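Local coordinates for protein uroporphyrinogen III cosynthase (HemD) (Helicobacter pylori, PDB 3P9Z) that probably catalyses the cyclization of the linear tetrapyrrole hydroxymethylbilane to uroporphyrinogen III, a step of porphyrin and heme biosynthesis, at residues 22-34 / 46-58. Residues are numbered along the deposited sequence; the frame is centred on the assembly and turned at random. Where two conformers were deposited one is given.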
ATOM      1  N   ILE A  22     -12.208  -3.126   6.547  1.00 25.54           N
ATOM      2  CA  ILE A  22     -11.170  -3.659   5.658  1.00 25.00           C
ATOM      3  C   ILE A  22     -11.899  -4.154   4.422  1.00 25.22           C
ATOM      4  O   ILE A  22     -12.412  -5.288   4.381  1.00 24.43           O
ATOM      5  CB  ILE A  22     -10.342  -4.799   6.325  1.00 25.85           C
ATOM      6  CG1 ILE A  22      -9.699  -4.306   7.633  1.00 25.34           C
ATOM      7  CG2 ILE A  22      -9.254  -5.383   5.335  1.00 24.40           C
ATOM      8  CD1 ILE A  22      -9.182  -5.451   8.552  1.00 25.27           C
ATOM      9  N   LEU A  23     -11.953  -3.291   3.412  1.00 24.39           N
ATOM     10  CA  LEU A  23     -12.795  -3.549   2.254  1.00 24.39           C
ATOM     11  C   LEU A  23     -12.042  -4.068   1.033  1.00 24.47           C
ATOM     12  O   LEU A  23     -12.656  -4.417   0.023  1.00 23.59           O
ATOM     13  CB  LEU A  23     -13.536  -2.277   1.880  1.00 24.37           C
ATOM     14  CG  LEU A  23     -14.311  -1.602   3.015  1.00 24.16           C
ATOM     15  CD1 LEU A  23     -14.858  -0.294   2.507  1.00 23.48           C
ATOM     16  CD2 LEU A  23     -15.414  -2.515   3.504  1.00 22.24           C
ATOM     17  N   ASN A  24     -10.716  -4.069   1.119  1.00 25.14           N
ATOM     18  CA  ASN A  24      -9.857  -4.511   0.021  1.00 25.80           C
ATOM     19  C   ASN A  24      -9.096  -5.727   0.488  1.00 26.32           C
ATOM     20  O   ASN A  24      -9.000  -5.966   1.691  1.00 26.48           O
ATOM     21  CB  ASN A  24      -8.869  -3.403  -0.339  1.00 26.12           C
ATOM     22  CG  ASN A  24      -9.552  -2.197  -0.905  1.00 26.71           C
ATOM     23  OD1 ASN A  24      -9.623  -1.144  -0.260  1.00 27.75           O
ATOM     24  ND2 ASN A  24     -10.102  -2.345  -2.096  1.00 24.07           N
ATOM     25  N   GLU A  25      -8.548  -6.479  -0.455  1.00 26.99           N
ATOM     26  CA  GLU A  25      -7.707  -7.620  -0.129  1.00 28.52           C
ATOM     27  C   GLU A  25      -6.599  -7.776  -1.173  1.00 28.85           C
ATOM     28  O   GLU A  25      -6.737  -7.360  -2.316  1.00 29.07           O
ATOM     29  CB  GLU A  25      -8.534  -8.911   0.051  1.00 28.60           C
ATOM     30  CG  GLU A  25      -9.163  -9.459  -1.226  1.00 31.46           C
ATOM     31  CD  GLU A  25     -10.253 -10.506  -0.974  1.00 35.18           C
ATOM     32  OE1 GLU A  25     -10.256 -11.143   0.107  1.00 37.02           O
ATOM     33  OE2 GLU A  25     -11.112 -10.700  -1.870  1.00 35.44           O
ATOM     34  N   PHE A  26      -5.485  -8.339  -0.742  1.00 30.05           N
ATOM     35  CA  PHE A  26      -4.334  -8.526  -1.601  1.00 31.79           C
ATOM     36  C   PHE A  26      -4.365  -9.892  -2.220  1.00 32.29           C
ATOM     37  O   PHE A  26      -4.636 -10.883  -1.558  1.00 33.35           O
ATOM     38  CB  PHE A  26      -3.032  -8.269  -0.835  1.00 31.82           C
ATOM     39  CG  PHE A  26      -2.814  -6.825  -0.527  1.00 32.87           C
ATOM     40  CD1 PHE A  26      -2.398  -5.950  -1.519  1.00 33.01           C
ATOM     41  CD2 PHE A  26      -3.086  -6.322   0.741  1.00 33.48           C
ATOM     42  CE1 PHE A  26      -2.225  -4.585  -1.245  1.00 34.21           C
ATOM     43  CE2 PHE A  26      -2.918  -4.970   1.021  1.00 32.85           C
ATOM     44  CZ  PHE A  26      -2.485  -4.103   0.027  1.00 33.54           C
ATOM     45  N   CYS A  27      -4.158  -9.919  -3.520  1.00 33.03           N
ATOM     46  CA  CYS A  27      -4.080 -11.178  -4.235  0.50 33.34           C
ATOM     47  C   CYS A  27      -2.654 -11.365  -4.747  1.00 33.26           C
ATOM     48  O   CYS A  27      -2.039 -10.450  -5.284  1.00 33.24           O
ATOM     49  CB  CYS A  27      -5.130 -11.243  -5.345  0.50 33.19           C
ATOM     50  SG  CYS A  27      -6.837 -11.075  -4.711  0.50 35.22           S
ATOM     51  N   TYR A  28      -2.119 -12.559  -4.524  1.00 33.10           N
ATOM     52  CA  TYR A  28      -0.722 -12.857  -4.846  1.00 33.24           C
ATOM     53  C   TYR A  28      -0.567 -13.661  -6.126  1.00 33.92           C
ATOM     54  O   TYR A  28      -1.342 -14.589  -6.370  1.00 34.45           O
ATOM     55  CB  TYR A  28      -0.056 -13.597  -3.698  1.00 32.58           C
ATOM     56  CG  TYR A  28       0.074 -12.809  -2.421  1.00 32.04           C
ATOM     57  CD1 TYR A  28       0.099 -11.410  -2.421  1.00 31.29           C
ATOM     58  CD2 TYR A  28       0.220 -13.467  -1.212  1.00 31.36           C
ATOM     59  CE1 TYR A  28       0.239 -10.693  -1.227  1.00 31.38           C
ATOM     60  CE2 TYR A  28       0.366 -12.765  -0.025  1.00 32.63           C
ATOM     61  CZ  TYR A  28       0.377 -11.388  -0.040  1.00 32.42           C
ATOM     62  OH  TYR A  28       0.519 -10.728   1.150  1.00 34.06           O
ATOM     63  N   TYR A  29       0.425 -13.278  -6.937  1.00 33.93           N
ATOM     64  CA  TYR A  29       0.747 -13.954  -8.190  1.00 34.37           C
ATOM     65  C   TYR A  29       2.176 -14.481  -8.146  1.00 34.25           C
ATOM     66  O   TYR A  29       3.110 -13.737  -7.833  1.00 33.76           O
ATOM     67  CB  TYR A  29       0.585 -13.015  -9.388  1.00 34.79           C
ATOM     68  CG  TYR A  29      -0.753 -12.329  -9.454  1.00 37.07           C
ATOM     69  CD1 TYR A  29      -1.914 -13.045  -9.763  1.00 40.00           C
ATOM     70  CD2 TYR A  29      -0.868 -10.971  -9.198  1.00 38.38           C
ATOM     71  CE1 TYR A  29      -3.149 -12.415  -9.818  1.00 41.54           C
ATOM     72  CE2 TYR A  29      -2.097 -10.332  -9.254  1.00 40.52           C
ATOM     73  CZ  TYR A  29      -3.229 -11.055  -9.565  1.00 41.82           C
ATOM     74  OH  TYR A  29      -4.448 -10.418  -9.610  1.00 44.02           O
ATOM     75  N   PRO A  30       2.353 -15.776  -8.444  1.00 34.49           N
ATOM     76  CA  PRO A  30       3.701 -16.346  -8.445  1.00 34.04           C
ATOM     77  C   PRO A  30       4.643 -15.635  -9.422  1.00 33.18           C
ATOM     78  O   PRO A  30       4.229 -15.171 -10.486  1.00 32.65           O
ATOM     79  CB  PRO A  30       3.463 -17.805  -8.883  1.00 34.19           C
ATOM     80  CG  PRO A  30       2.081 -18.102  -8.421  1.00 35.27           C
ATOM     81  CD  PRO A  30       1.326 -16.806  -8.702  1.00 34.64           C
ATOM     82  N   LEU A  31       5.902 -15.539  -9.037  1.00 32.77           N
ATOM     83  CA  LEU A  31       6.924 -15.018  -9.924  1.00 32.52           C
ATOM     84  C   LEU A  31       7.370 -16.136 -10.858  1.00 32.44           C
ATOM     85  O   LEU A  31       7.989 -17.125 -10.424  1.00 32.41           O
ATOM     86  CB  LEU A  31       8.093 -14.457  -9.114  1.00 31.97           C
ATOM     87  CG  LEU A  31       9.258 -13.838  -9.870  1.00 31.83           C
ATOM     88  CD1 LEU A  31       8.842 -12.518 -10.529  1.00 29.65           C
ATOM     89  CD2 LEU A  31      10.412 -13.655  -8.885  1.00 30.09           C
ATOM     90  N   GLU A  32       7.042 -15.967 -12.134  1.00 32.37           N
ATOM     91  CA  GLU A  32       7.308 -16.958 -13.176  1.00 32.91           C
ATOM     92  C   GLU A  32       8.703 -16.784 -13.773  1.00 32.98           C
ATOM     93  O   GLU A  32       9.361 -17.776 -14.139  1.00 33.54           O
ATOM     94  CB  GLU A  32       6.256 -16.858 -14.291  1.00 32.81           C
ATOM     95  N   LEU A  33       9.135 -15.522 -13.865  1.00 32.10           N
ATOM     96  CA  LEU A  33      10.436 -15.131 -14.408  1.00 31.26           C
ATOM     97  C   LEU A  33      11.641 -15.805 -13.720  1.00 30.88           C
ATOM     98  O   LEU A  33      11.650 -16.012 -12.492  1.00 30.58           O
ATOM     99  CB  LEU A  33      10.574 -13.600 -14.314  1.00 31.90           C
ATOM    100  N   ASP A  34      12.649 -16.143 -14.520  1.00 29.86           N
ATOM    101  CA  ASP A  34      13.954 -16.564 -14.013  1.00 29.40           C
ATOM    102  C   ASP A  34      14.708 -15.308 -13.544  1.00 28.58           C
ATOM    103  O   ASP A  34      14.960 -14.399 -14.351  1.00 28.61           O
ATOM    104  CB  ASP A  34      14.732 -17.283 -15.136  1.00 29.73           C
ATOM    105  CG  ASP A  34      16.180 -17.605 -14.762  1.00 30.21           C
ATOM    106  OD1 ASP A  34      16.506 -17.708 -13.559  1.00 31.47           O
ATOM    107  OD2 ASP A  34      17.004 -17.774 -15.691  1.00 31.99           O
ATOM    108  N   LYS A  46       5.732  -3.186   0.920  1.00 28.51           N
ATOM    109  CA  LYS A  46       5.921  -4.418   1.679  1.00 28.64           C
ATOM    110  C   LYS A  46       5.072  -5.587   1.133  1.00 27.83           C
ATOM    111  O   LYS A  46       5.387  -6.766   1.341  1.00 27.87           O
ATOM    112  CB  LYS A  46       5.640  -4.176   3.163  1.00 28.95           C
ATOM    113  CG  LYS A  46       4.161  -3.889   3.498  1.00 31.12           C
ATOM    114  CD  LYS A  46       4.022  -3.410   4.953  1.00 33.37           C
ATOM    115  CE  LYS A  46       2.587  -3.025   5.276  1.00 35.69           C
ATOM    116  NZ  LYS A  46       2.498  -2.595   6.695  1.00 37.58           N
ATOM    117  N   ASN A  47       4.002  -5.263   0.417  1.00 27.66           N
ATOM    118  CA  ASN A  47       3.103  -6.301  -0.083  1.00 27.39           C
ATOM    119  C   ASN A  47       3.719  -7.177  -1.166  1.00 26.74           C
ATOM    120  O   ASN A  47       3.359  -8.352  -1.305  1.00 26.46           O
ATOM    121  CB  ASN A  47       1.782  -5.683  -0.532  1.00 27.73           C
ATOM    122  CG  ASN A  47       0.987  -5.139   0.647  1.00 28.58           C
ATOM    123  OD1 ASN A  47       0.652  -5.883   1.567  1.00 28.10           O
ATOM    124  ND2 ASN A  47       0.720  -3.839   0.643  1.00 29.16           N
ATOM    125  N   ALA A  48       4.654  -6.596  -1.917  1.00 25.81           N
ATOM    126  CA  ALA A  48       5.449  -7.349  -2.891  1.00 25.52           C
ATOM    127  C   ALA A  48       6.423  -8.296  -2.183  1.00 25.80           C
ATOM    128  O   ALA A  48       6.655  -9.403  -2.656  1.00 25.64           O
ATOM    129  CB  ALA A  48       6.188  -6.405  -3.844  1.00 24.54           C
ATOM    130  N   VAL A  49       6.961  -7.881  -1.031  1.00 25.94           N
ATOM    131  CA  VAL A  49       7.791  -8.786  -0.227  1.00 26.54           C
ATOM    132  C   VAL A  49       6.964  -9.973   0.305  1.00 27.30           C
ATOM    133  O   VAL A  49       7.362 -11.141   0.158  1.00 26.71           O
ATOM    134  CB  VAL A  49       8.518  -8.053   0.942  1.00 26.63           C
ATOM    135  CG1 VAL A  49       9.465  -9.006   1.681  1.00 27.01           C
ATOM    136  CG2 VAL A  49       9.289  -6.814   0.420  1.00 25.08           C
ATOM    137  N   PHE A  50       5.804  -9.672   0.900  1.00 27.93           N
ATOM    138  CA  PHE A  50       4.939 -10.725   1.455  1.00 28.52           C
ATOM    139  C   PHE A  50       4.455 -11.708   0.398  1.00 28.12           C
ATOM    140  O   PHE A  50       4.326 -12.893   0.664  1.00 28.88           O
ATOM    141  CB  PHE A  50       3.733 -10.120   2.171  1.00 28.61           C
ATOM    142  CG  PHE A  50       4.092  -9.307   3.364  1.00 30.72           C
ATOM    143  CD1 PHE A  50       5.114  -9.716   4.218  1.00 31.96           C
ATOM    144  CD2 PHE A  50       3.399  -8.130   3.648  1.00 31.91           C
ATOM    145  CE1 PHE A  50       5.450  -8.957   5.343  1.00 34.15           C
ATOM    146  CE2 PHE A  50       3.727  -7.360   4.764  1.00 33.36           C
ATOM    147  CZ  PHE A  50       4.753  -7.763   5.614  1.00 32.47           C
ATOM    148  N   SER A  51       4.178 -11.194  -0.792  1.00 28.35           N
ATOM    149  CA  SER A  51       3.806 -12.008  -1.926  1.00 28.52           C
ATOM    150  C   SER A  51       4.897 -13.024  -2.247  1.00 28.73           C
ATOM    151  O   SER A  51       4.603 -14.202  -2.415  1.00 29.33           O
ATOM    152  CB  SER A  51       3.538 -11.129  -3.154  1.00 28.43           C
ATOM    153  OG  SER A  51       3.180 -11.942  -4.276  1.00 29.46           O
ATOM    154  N   LEU A  52       6.147 -12.575  -2.341  1.00 29.05           N
ATOM    155  CA  LEU A  52       7.272 -13.487  -2.638  1.00 29.23           C
ATOM    156  C   LEU A  52       7.422 -14.570  -1.570  1.00 29.70           C
ATOM    157  O   LEU A  52       7.507 -15.753  -1.886  1.00 29.86           O
ATOM    158  CB  LEU A  52       8.587 -12.710  -2.811  1.00 28.84           C
ATOM    159  CG  LEU A  52       8.719 -11.778  -4.020  1.00 27.67           C
ATOM    160  CD1 LEU A  52      10.067 -11.088  -3.971  1.00 28.42           C
ATOM    161  CD2 LEU A  52       8.538 -12.524  -5.350  1.00 25.67           C
ATOM    162  N   LEU A  53       7.416 -14.153  -0.308  1.00 30.42           N
ATOM    163  CA  LEU A  53       7.455 -15.067   0.830  1.00 31.22           C
ATOM    164  C   LEU A  53       6.401 -16.199   0.781  1.00 31.84           C
ATOM    165  O   LEU A  53       6.709 -17.355   1.096  1.00 31.98           O
ATOM    166  CB  LEU A  53       7.328 -14.271   2.137  1.00 31.25           C
ATOM    167  CG  LEU A  53       8.518 -13.358   2.456  1.00 30.97           C
ATOM    168  CD1 LEU A  53       8.217 -12.497   3.665  1.00 29.70           C
ATOM    169  CD2 LEU A  53       9.792 -14.176   2.690  1.00 29.90           C
ATOM    170  N   GLU A  54       5.177 -15.862   0.376  1.00 32.35           N
ATOM    171  CA  GLU A  54       4.084 -16.831   0.328  1.00 33.15           C
ATOM    172  C   GLU A  54       4.099 -17.738  -0.906  1.00 32.73           C
ATOM    173  O   GLU A  54       4.035 -18.962  -0.772  1.00 32.91           O
ATOM    174  CB  GLU A  54       2.716 -16.141   0.470  1.00 33.06           C
ATOM    175  CG  GLU A  54       1.555 -17.126   0.523  1.00 37.66           C
ATOM    176  CD  GLU A  54       0.216 -16.493   0.892  1.00 43.68           C
ATOM    177  OE1 GLU A  54       0.132 -15.836   1.959  1.00 45.69           O
ATOM    178  OE2 GLU A  54      -0.759 -16.674   0.116  1.00 46.24           O
ATOM    179  N   THR A  55       4.165 -17.151  -2.102  1.00 32.30           N
ATOM    180  CA  THR A  55       4.056 -17.930  -3.335  1.00 32.22           C
ATOM    181  C   THR A  55       5.304 -18.781  -3.589  1.00 32.70           C
ATOM    182  O   THR A  55       5.254 -19.736  -4.359  1.00 32.43           O
ATOM    183  CB  THR A  55       3.849 -17.044  -4.574  1.00 31.89           C
ATOM    184  OG1 THR A  55       4.981 -16.187  -4.718  1.00 32.29           O
ATOM    185  CG2 THR A  55       2.564 -16.204  -4.464  1.00 32.12           C
ATOM    186  N   LEU A  56       6.418 -18.416  -2.953  1.00 33.32           N
ATOM    187  CA  LEU A  56       7.702 -19.080  -3.191  1.00 34.13           C
ATOM    188  C   LEU A  56       8.320 -19.695  -1.932  1.00 34.65           C
ATOM    189  O   LEU A  56       9.498 -20.016  -1.934  1.00 34.78           O
ATOM    190  CB  LEU A  56       8.708 -18.098  -3.833  1.00 33.93           C
ATOM    191  CG  LEU A  56       8.390 -17.460  -5.189  1.00 33.21           C
ATOM    192  CD1 LEU A  56       9.429 -16.404  -5.501  1.00 33.74           C
ATOM    193  CD2 LEU A  56       8.316 -18.502  -6.318  1.00 33.50           C
ATOM    194  N   LYS A  57       7.528 -19.853  -0.870  1.00 35.83           N
ATOM    195  CA  LYS A  57       8.005 -20.405   0.413  1.00 36.61           C
ATOM    196  C   LYS A  57       8.787 -21.707   0.216  1.00 37.31           C
ATOM    197  O   LYS A  57       8.348 -22.588  -0.527  1.00 36.89           O
ATOM    198  CB  LYS A  57       6.834 -20.625   1.390  1.00 36.19           C
ATOM    199  N   ASN A  58       9.958 -21.779   0.855  1.00 38.30           N
ATOM    200  CA  ASN A  58      10.893 -22.917   0.761  1.00 39.86           C
ATOM    201  C   ASN A  58      11.464 -23.215  -0.639  1.00 40.54           C
ATOM    202  O   ASN A  58      12.278 -24.130  -0.791  1.00 41.52           O
ATOM    203  CB  ASN A  58      10.287 -24.194   1.388  1.00 40.08           C
TER
HETATM  204  O   HOH W   1      -0.028  -8.391   1.565  1.00 39.05           O
HETATM  205  O   HOH W   2       4.848 -13.770  -5.769  1.00 29.86           O
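Y28 lays one face of its ring flat on the helix 46-55, with S51 CA 3.6 Å from the ring centroid and almost straight over the centre, a CH-pi contact. A small serine suits this place, since it lets the ring settle against the helix backbone. Y28 CG stands anti to the carbonyl carbon, which sends the ring back toward the start of the helix, its OH 3.4 Å from F50 CB. E54 meets the ring at its edge, OE2 3.6 Å from Y28 CD2, the carboxylate turned 73° from the ring plane, an arrangement that probably suits the negative group, since the ring rim is weakly positive. One turn before S51, the N47 amide, flat enough to lie on a ring, stacks on a face of F26, the planes 25° apart, with N47 ND2 3.3 Å from F26 CZ.

No direct hydrogen bond crosses between the segments, but a water bridges Y29 O, S51 OG and T55 OG1. Threonine serves both needs here: its methyl turns to the strand, T55 CG2 3.8 Å from Y28 CB, while OG1 lies within hydrogen-bonding distance of the water. Beyond P30 the contact becomes apolar, which suits branched leucine ends: L31 CD2 meets L52 CD2 at 4.2 Å, and L56 closes on L31 CB.

The axes of strand 24-28 and helix 46-55 are inclined at 49°. Strand 19-28, which passes between the two lobes of the enzyme, pairs antiparallel with strand 135-146, whose V141 O also binds S51 OG; helix 60-66 covers the leucines through L65, and helix 75-83 packs on V49 and F50.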